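Local coordinates for protein UDP-glucose:anthocyanidin 3-O-glucosyltransferase (Clitoria ternatea, PDB 4REL) that belongs to the plant glycosyltransferases of the GT-B fold, in which two Rossmann-like domains, each built round a parallel sheet, face each other across a cleft, at residues 199-202 with 203-207; 310-313 with 314-318; 439-442 with 443-446. All blocks are in the same frame, centred on the assembly; numbering follows the deposited sequence.

Interaction 1 (199-202 with 203-207); sequences LGVV and LPQAK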
loop_
_atom_site.group_PDB
_atom_site.type_symbol
_atom_site.label_atom_id
_atom_site.label_comp_id
_atom_site.label_asym_id
_atom_site.label_seq_id
_atom_site.Cartn_x
_atom_site.Cartn_y
_atom_site.Cartn_z
ATOM N N LEU A 199 -9.509 -13.860 6.259
ATOM C CA LEU A 199 -10.187 -12.579 6.009
ATOM C C LEU A 199 -11.607 -12.723 5.439
ATOM O O LEU A 199 -12.461 -11.873 5.678
ATOM C CB LEU A 199 -9.338 -11.685 5.108
ATOM C CG LEU A 199 -8.139 -11.017 5.781
ATOM C CD1 LEU A 199 -7.239 -10.428 4.706
ATOM C CD2 LEU A 199 -8.600 -9.933 6.774
ATOM N N GLY A 200 -11.852 -13.791 4.689
ATOM C CA GLY A 200 -13.175 -14.039 4.142
ATOM C C GLY A 200 -14.220 -14.211 5.229
ATOM O O GLY A 200 -15.379 -13.815 5.070
ATOM N N VAL A 201 -13.811 -14.790 6.353
ATOM C CA VAL A 201 -14.721 -14.991 7.465
ATOM C C VAL A 201 -14.696 -13.781 8.404
ATOM O O VAL A 201 -15.715 -13.413 8.999
ATOM C CB VAL A 201 -14.349 -16.264 8.245
ATOM C CG1 VAL A 201 -15.158 -16.364 9.529
ATOM C CG2 VAL A 201 -14.599 -17.487 7.389
ATOM N N VAL A 202 -13.528 -13.163 8.524
ATOM C CA VAL A 202 -13.353 -12.023 9.430
ATOM C C VAL A 202 -14.057 -10.748 8.940
ATOM O O VAL A 202 -14.809 -10.120 9.688
ATOM C CB VAL A 202 -11.852 -11.742 9.691
ATOM C CG1 VAL A 202 -11.651 -10.357 10.344
ATOM C CG2 VAL A 202 -11.249 -12.834 10.569
ATOM N N LEU A 203 -13.826 -10.374 7.686
ATOM C CA LEU A 203 -14.303 -9.084 7.176
ATOM C C LEU A 203 -15.832 -8.831 7.206
ATOM O O LEU A 203 -16.257 -7.696 7.449
ATOM C CB LEU A 203 -13.735 -8.796 5.781
ATOM C CG LEU A 203 -12.225 -8.558 5.742
ATOM C CD1 LEU A 203 -11.747 -8.447 4.308
ATOM C CD2 LEU A 203 -11.880 -7.288 6.510
ATOM N N PRO A 204 -16.662 -9.867 6.962
ATOM C CA PRO A 204 -18.102 -9.599 7.065
ATOM C C PRO A 204 -18.571 -9.271 8.487
ATOM O O PRO A 204 -19.712 -8.820 8.679
ATOM C CB PRO A 204 -18.733 -10.914 6.578
ATOM C CG PRO A 204 -17.716 -11.468 5.631
ATOM C CD PRO A 204 -16.408 -11.171 6.318
ATOM N N GLN A 205 -17.715 -9.489 9.479
ATOM C CA GLN A 205 -18.090 -9.190 10.858
ATOM C C GLN A 205 -17.805 -7.731 11.207
ATOM O O GLN A 205 -18.188 -7.256 12.275
ATOM C CB GLN A 205 -17.364 -10.134 11.824
ATOM C CG GLN A 205 -17.657 -11.610 11.535
ATOM C CD GLN A 205 -16.955 -12.548 12.481
ATOM O OE1 GLN A 205 -17.213 -12.541 13.693
ATOM N NE2 GLN A 205 -16.062 -13.372 11.939
ATOM N N ALA A 206 -17.132 -7.028 10.300
ATOM C CA ALA A 206 -16.833 -5.612 10.503
ATOM C C ALA A 206 -18.067 -4.751 10.288
ATOM O O ALA A 206 -18.839 -4.975 9.352
ATOM C CB ALA A 206 -15.719 -5.160 9.577
ATOM N N LYS A 207 -18.243 -3.754 11.152
ATOM C CA LYS A 207 -19.315 -2.773 10.991
ATOM C C LYS A 207 -19.167 -2.043 9.657
ATOM O O LYS A 207 -20.162 -1.739 8.978
ATOM C CB LYS A 207 -19.274 -1.787 12.162
ATOM C CG LYS A 207 -20.258 -0.630 12.060
ATOM C CD LYS A 207 -21.700 -1.083 12.185
ATOM C CE LYS A 207 -22.618 0.131 12.372
ATOM N NZ LYS A 207 -24.034 -0.260 12.648
#

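Interaction 2 (310-313 with 314-318); sequences KGFV and ERTST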
loop_
_atom_site.group_PDB
_atom_site.type_symbol
_atom_site.label_atom_id
_atom_site.label_comp_id
_atom_site.label_asym_id
_atom_site.label_seq_id
_atom_site.Cartn_x
_atom_site.Cartn_y
_atom_site.Cartn_z
ATOM N N LYS A 310 30.570 -2.040 -12.352
ATOM C CA LYS A 310 31.661 -1.098 -12.142
ATOM C C LYS A 310 31.569 0.060 -13.141
ATOM O O LYS A 310 31.423 -0.156 -14.343
ATOM C CB LYS A 310 33.018 -1.796 -12.276
ATOM C CG LYS A 310 34.186 -0.852 -12.045
ATOM C CD LYS A 310 35.535 -1.549 -12.125
ATOM C CE LYS A 310 36.644 -0.587 -11.721
ATOM N NZ LYS A 310 38.000 -1.157 -11.931
ATOM N N GLY A 311 31.626 1.290 -12.627
ATOM C CA GLY A 311 31.588 2.468 -13.473
ATOM C C GLY A 311 30.209 2.919 -13.928
ATOM O O GLY A 311 30.083 3.965 -14.573
ATOM N N PHE A 312 29.176 2.145 -13.610
ATOM C CA PHE A 312 27.827 2.495 -14.057
ATOM C C PHE A 312 27.376 3.868 -13.549
ATOM O O PHE A 312 26.882 4.691 -14.323
ATOM C CB PHE A 312 26.812 1.412 -13.664
ATOM C CG PHE A 312 25.391 1.919 -13.570
ATOM C CD1 PHE A 312 24.655 2.187 -14.717
ATOM C CD2 PHE A 312 24.797 2.119 -12.334
ATOM C CE1 PHE A 312 23.350 2.665 -14.632
ATOM C CE2 PHE A 312 23.491 2.591 -12.240
ATOM C CZ PHE A 312 22.773 2.868 -13.387
ATOM N N VAL A 313 27.518 4.118 -12.252
ATOM C CA VAL A 313 27.055 5.390 -11.708
ATOM C C VAL A 313 27.866 6.535 -12.298
ATOM O O VAL A 313 27.322 7.571 -12.679
ATOM C CB VAL A 313 27.151 5.438 -10.169
ATOM C CG1 VAL A 313 26.703 6.782 -9.665
ATOM C CG2 VAL A 313 26.285 4.346 -9.548
ATOM N N GLU A 314 29.177 6.336 -12.376
ATOM C CA GLU A 314 30.063 7.348 -12.933
ATOM C C GLU A 314 29.748 7.651 -14.403
ATOM O O GLU A 314 29.619 8.819 -14.787
ATOM C CB GLU A 314 31.528 6.923 -12.771
ATOM C CG GLU A 314 32.513 7.996 -13.175
ATOM C CD GLU A 314 33.943 7.654 -12.788
ATOM O OE1 GLU A 314 34.139 6.718 -11.979
ATOM O OE2 GLU A 314 34.865 8.333 -13.289
ATOM N N ARG A 315 29.608 6.614 -15.223
ATOM C CA ARG A 315 29.330 6.818 -16.646
ATOM C C ARG A 315 27.971 7.491 -16.905
ATOM O O ARG A 315 27.823 8.237 -17.876
ATOM C CB ARG A 315 29.430 5.504 -17.435
ATOM C CG ARG A 315 30.846 4.947 -17.587
ATOM C CD ARG A 315 30.835 3.725 -18.511
ATOM N NE ARG A 315 29.855 2.734 -18.071
ATOM C CZ ARG A 315 30.131 1.715 -17.264
ATOM N NH1 ARG A 315 31.367 1.534 -16.810
ATOM N NH2 ARG A 315 29.172 0.874 -16.907
ATOM N N THR A 316 26.985 7.242 -16.039
ATOM C CA THR A 316 25.646 7.807 -16.244
ATOM C C THR A 316 25.409 9.087 -15.452
ATOM O O THR A 316 24.303 9.621 -15.462
ATOM C CB THR A 316 24.536 6.800 -15.877
ATOM O OG1 THR A 316 24.690 6.421 -14.506
ATOM C CG2 THR A 316 24.638 5.545 -16.751
ATOM N N SER A 317 26.445 9.597 -14.790
ATOM C CA SER A 317 26.250 10.690 -13.840
ATOM C C SER A 317 25.695 11.942 -14.507
ATOM O O SER A 317 25.003 12.735 -13.874
ATOM C CB SER A 317 27.553 11.025 -13.116
ATOM O OG SER A 317 28.525 11.533 -14.013
ATOM N N THR A 318 25.976 12.109 -15.794
ATOM C CA THR A 318 25.536 13.308 -16.492
ATOM C C THR A 318 24.079 13.246 -16.958
ATOM O O THR A 318 23.556 14.239 -17.468
ATOM C CB THR A 318 26.478 13.642 -17.675
ATOM O OG1 THR A 318 26.688 12.466 -18.463
ATOM C CG2 THR A 318 27.826 14.116 -17.156
HETATM O O HOH W 1 30.246 -1.833 -16.447
#

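Interaction 3 (439-442 with 443-446); sequences LVEV and ISSS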
loop_
_atom_site.group_PDB
_atom_site.type_symbol
_atom_site.label_atom_id
_atom_site.label_comp_id
_atom_site.label_asym_id
_atom_site.label_seq_id
_atom_site.Cartn_x
_atom_site.Cartn_y
_atom_site.Cartn_z
ATOM N N LEU A 439 -18.489 7.371 7.718
ATOM C CA LEU A 439 -17.549 6.859 8.705
ATOM C C LEU A 439 -17.561 7.712 9.967
ATOM O O LEU A 439 -17.609 7.187 11.079
ATOM C CB LEU A 439 -16.137 6.783 8.108
ATOM C CG LEU A 439 -14.989 6.381 9.034
ATOM C CD1 LEU A 439 -15.256 5.025 9.674
ATOM C CD2 LEU A 439 -13.658 6.361 8.261
ATOM N N VAL A 440 -17.539 9.027 9.795
ATOM C CA VAL A 440 -17.605 9.934 10.930
ATOM C C VAL A 440 -18.855 9.681 11.778
ATOM O O VAL A 440 -18.789 9.664 13.009
ATOM C CB VAL A 440 -17.525 11.399 10.464
ATOM C CG1 VAL A 440 -17.885 12.345 11.594
ATOM C CG2 VAL A 440 -16.117 11.698 9.914
ATOM N N GLU A 441 -19.989 9.447 11.123
ATOM C CA GLU A 441 -21.219 9.214 11.873
ATOM C C GLU A 441 -21.225 7.843 12.554
ATOM O O GLU A 441 -21.819 7.693 13.610
ATOM C CB GLU A 441 -22.483 9.402 11.020
ATOM C CG GLU A 441 -22.471 10.555 10.009
ATOM C CD GLU A 441 -21.882 11.868 10.516
ATOM O OE1 GLU A 441 -22.101 12.233 11.691
ATOM O OE2 GLU A 441 -21.208 12.551 9.709
ATOM N N VAL A 442 -20.546 6.852 11.982
ATOM C CA VAL A 442 -20.431 5.568 12.685
ATOM C C VAL A 442 -19.738 5.790 14.033
ATOM O O VAL A 442 -20.171 5.287 15.076
ATOM C CB VAL A 442 -19.662 4.517 11.871
ATOM C CG1 VAL A 442 -19.314 3.318 12.743
ATOM C CG2 VAL A 442 -20.487 4.077 10.677
ATOM N N ILE A 443 -18.670 6.576 14.003
ATOM C CA ILE A 443 -17.906 6.880 15.203
ATOM C C ILE A 443 -18.720 7.718 16.193
ATOM O O ILE A 443 -18.704 7.453 17.396
ATOM C CB ILE A 443 -16.602 7.584 14.836
ATOM C CG1 ILE A 443 -15.682 6.602 14.114
ATOM C CG2 ILE A 443 -15.915 8.141 16.086
ATOM C CD1 ILE A 443 -14.588 7.269 13.298
ATOM N N SER A 444 -19.448 8.714 15.696
ATOM C CA SER A 444 -20.248 9.551 16.595
ATOM C C SER A 444 -21.485 8.823 17.147
ATOM O O SER A 444 -21.998 9.185 18.207
ATOM C CB SER A 444 -20.621 10.896 15.954
ATOM O OG SER A 444 -21.507 10.738 14.864
ATOM N N SER A 445 -21.941 7.790 16.442
ATOM C CA SER A 445 -23.130 7.032 16.857
ATOM C C SER A 445 -22.794 5.887 17.806
ATOM O O SER A 445 -23.684 5.347 18.473
ATOM C CB SER A 445 -23.879 6.475 15.639
ATOM O OG SER A 445 -24.519 7.510 14.919
ATOM N N SER A 446 -21.514 5.529 17.866
ATOM C CA SER A 446 -21.056 4.399 18.672
ATOM C C SER A 446 -21.175 4.667 20.171
ATOM O O SER A 446 -21.360 5.806 20.616
ATOM C CB SER A 446 -19.613 4.014 18.305
ATOM O OG SER A 446 -18.664 4.977 18.762
ATOM O OXT SER A 446 -21.105 3.738 20.979
#

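Interaction 1 (199-202 with 203-207)
L199 and L203, one helical turn apart, bring their branched ends together where helix 199-202 runs out into a short 3-10 turn ahead of strand 208-211, in the N-terminal Rossmann-like domain of this GT-B protein. Their side chains cross obliquely, L199 CD2 lying 4.0 Å from L203 CG, and both are buried against strand 131-135, L199 on W135 and L203 on A133. Leucine suits both places because its forked end can meet its neighbour and the sheet at once. The L199 side chain lies about 7 Å from the bound 3,5,7-trihydroxy-2-(4-hydroxyphenyl)-4H-chromen-4-one, near its pocket but not in contact with it. The backbone between the two leucines is held by L203 N on L199 O at 2.9 Å.

The next carbonyl meets a different partner. P204 has no N-H to offer, and its ring places CD 3.1 Å from G200 O, so the helical pattern is broken there. One residue later, Q205 N turns back to V202 O at 3.0 Å, the shorter i to i-3 spacing of a 3-10 turn.

V201 and Q205 lie side by side and point the same way. Q205 is extended beyond CG, and its last torsion (chi3 64°) turns the amide so that V201 O falls almost in its plane. Glutamine suits this place because its amide both donates and accepts: Q125 NE2 of helix 119-127 binds OE1, while the other end closes on the turn. That Q205 NE2 to V201 O bond is 3.0 Å long and nearly straight at 174°, yet the nitrogen stands well above the carbonyl plane of V201.

Interaction 2 (310-313 with 314-318)
R315 folds its side chain back over the start of its own short helix, 312-315, to reach the K310 and G311 peptides. CG lies beside the backbone N (chi1 -70°), and the chain then bends at chi3 (-53°), which lays the guanidinium flat across G311 with G311 O over its centre. R315 NH1 donates to K310 O at 3.0 Å, on a lone pair in the carbonyl plane, though the oxygen is tilted somewhat from the plane of the guanidinium. A water takes part as well, giving a hydrogen to K310 O and accepting one from NH2. NE turns to E290 of helix 279-292 in a salt bridge. G311, the N-cap residue, has a positive phi that glycine adopts easily, and having no side chain it lets the guanidinium come close. Its carbonyl accepts R315 N at 2.8 Å.

F312 and T316 form the buried side of the turn. F312 has CG roughly anti to the backbone N (chi1 156°), which sends the ring toward F296 and W298 of strand 296-299. T316 comes against this ring with its methyl, CG2 standing 3.8 Å from F312 CE1, while OG1 lies above one face near the rim. T316 OG1 donates to F312 O at 2.8 Å. T316 N donates to the same oxygen at 3.1 Å, from the opposite face of the carbonyl plane.

Threonine thus brings both a methyl for the aromatic ring and a second donor for a carbonyl at the helix end. The R315 guanidinium joins E290 of helix 279-292, through NE, to the start of its own helix, through NH1 on K310 O.

Interaction 3 (439-442 with 443-446)
L439 and I443 carry the apolar part of this last stretch of helix 431-445, their CD1 methyls 4.3 Å apart. I443 has CG1 beside its backbone N (chi1 -69°), which carries the branch back along the helix toward L439 O. Both side chains also rest on L28 of helix 18-31, so these bulky aliphatic residues suit the side of the helix turned to the N-terminal domain.

Backbone bonds keep the helical i to i-4 spacing: I443 N to L439 O at 3.2 Å, S444 N to V440 O at 2.9 Å and S445 N to E441 O at 2.8 Å.

Hydroxyls supply the third kind of contact. S445 OG lies 3.0 Å from E441 O in a weak bond, and S444 OG stands within weak reach of both V440 O and E441 O, with one proton for the two. S446 OG makes a firmer one, donating to I443 O at 2.8 Å, and is hydrogen-bonded to T109 OG1 as well. Q5 NE2 binds both I443 O and S446 O, the latter in the terminal carboxylate.

Small serines can fold back on the backbone. The hydroxyls of S444 and S445 add weak second approaches to carbonyls already holding an N-H, whereas I443 O, whose backbone bond from S446 N is weak, is gripped by S446 OG and Q5 NE2.

How the interactions relate
Along the chain the three come in the order 1, 2, 3, but in space the first and last are neighbours. Interactions 1 and 3 lie about 19 Å apart, centre to centre, and touch where K207 CG packs 4.1 Å from V442 CG1; both also lean on strand 131-135 of the seven-stranded N-terminal sheet. Interaction 2 is remote, its centre about 52 Å from that of interaction 1 and about 56 Å from that of interaction 3, on the other side of the chain's centre. It belongs to the beta-alpha-beta unit between strands 296-299 and 320-323 of the six-stranded sheet. Helix 431-445, at the end of the chain, packs on the N-terminal domain, a crossing back seen in many GT-B proteins.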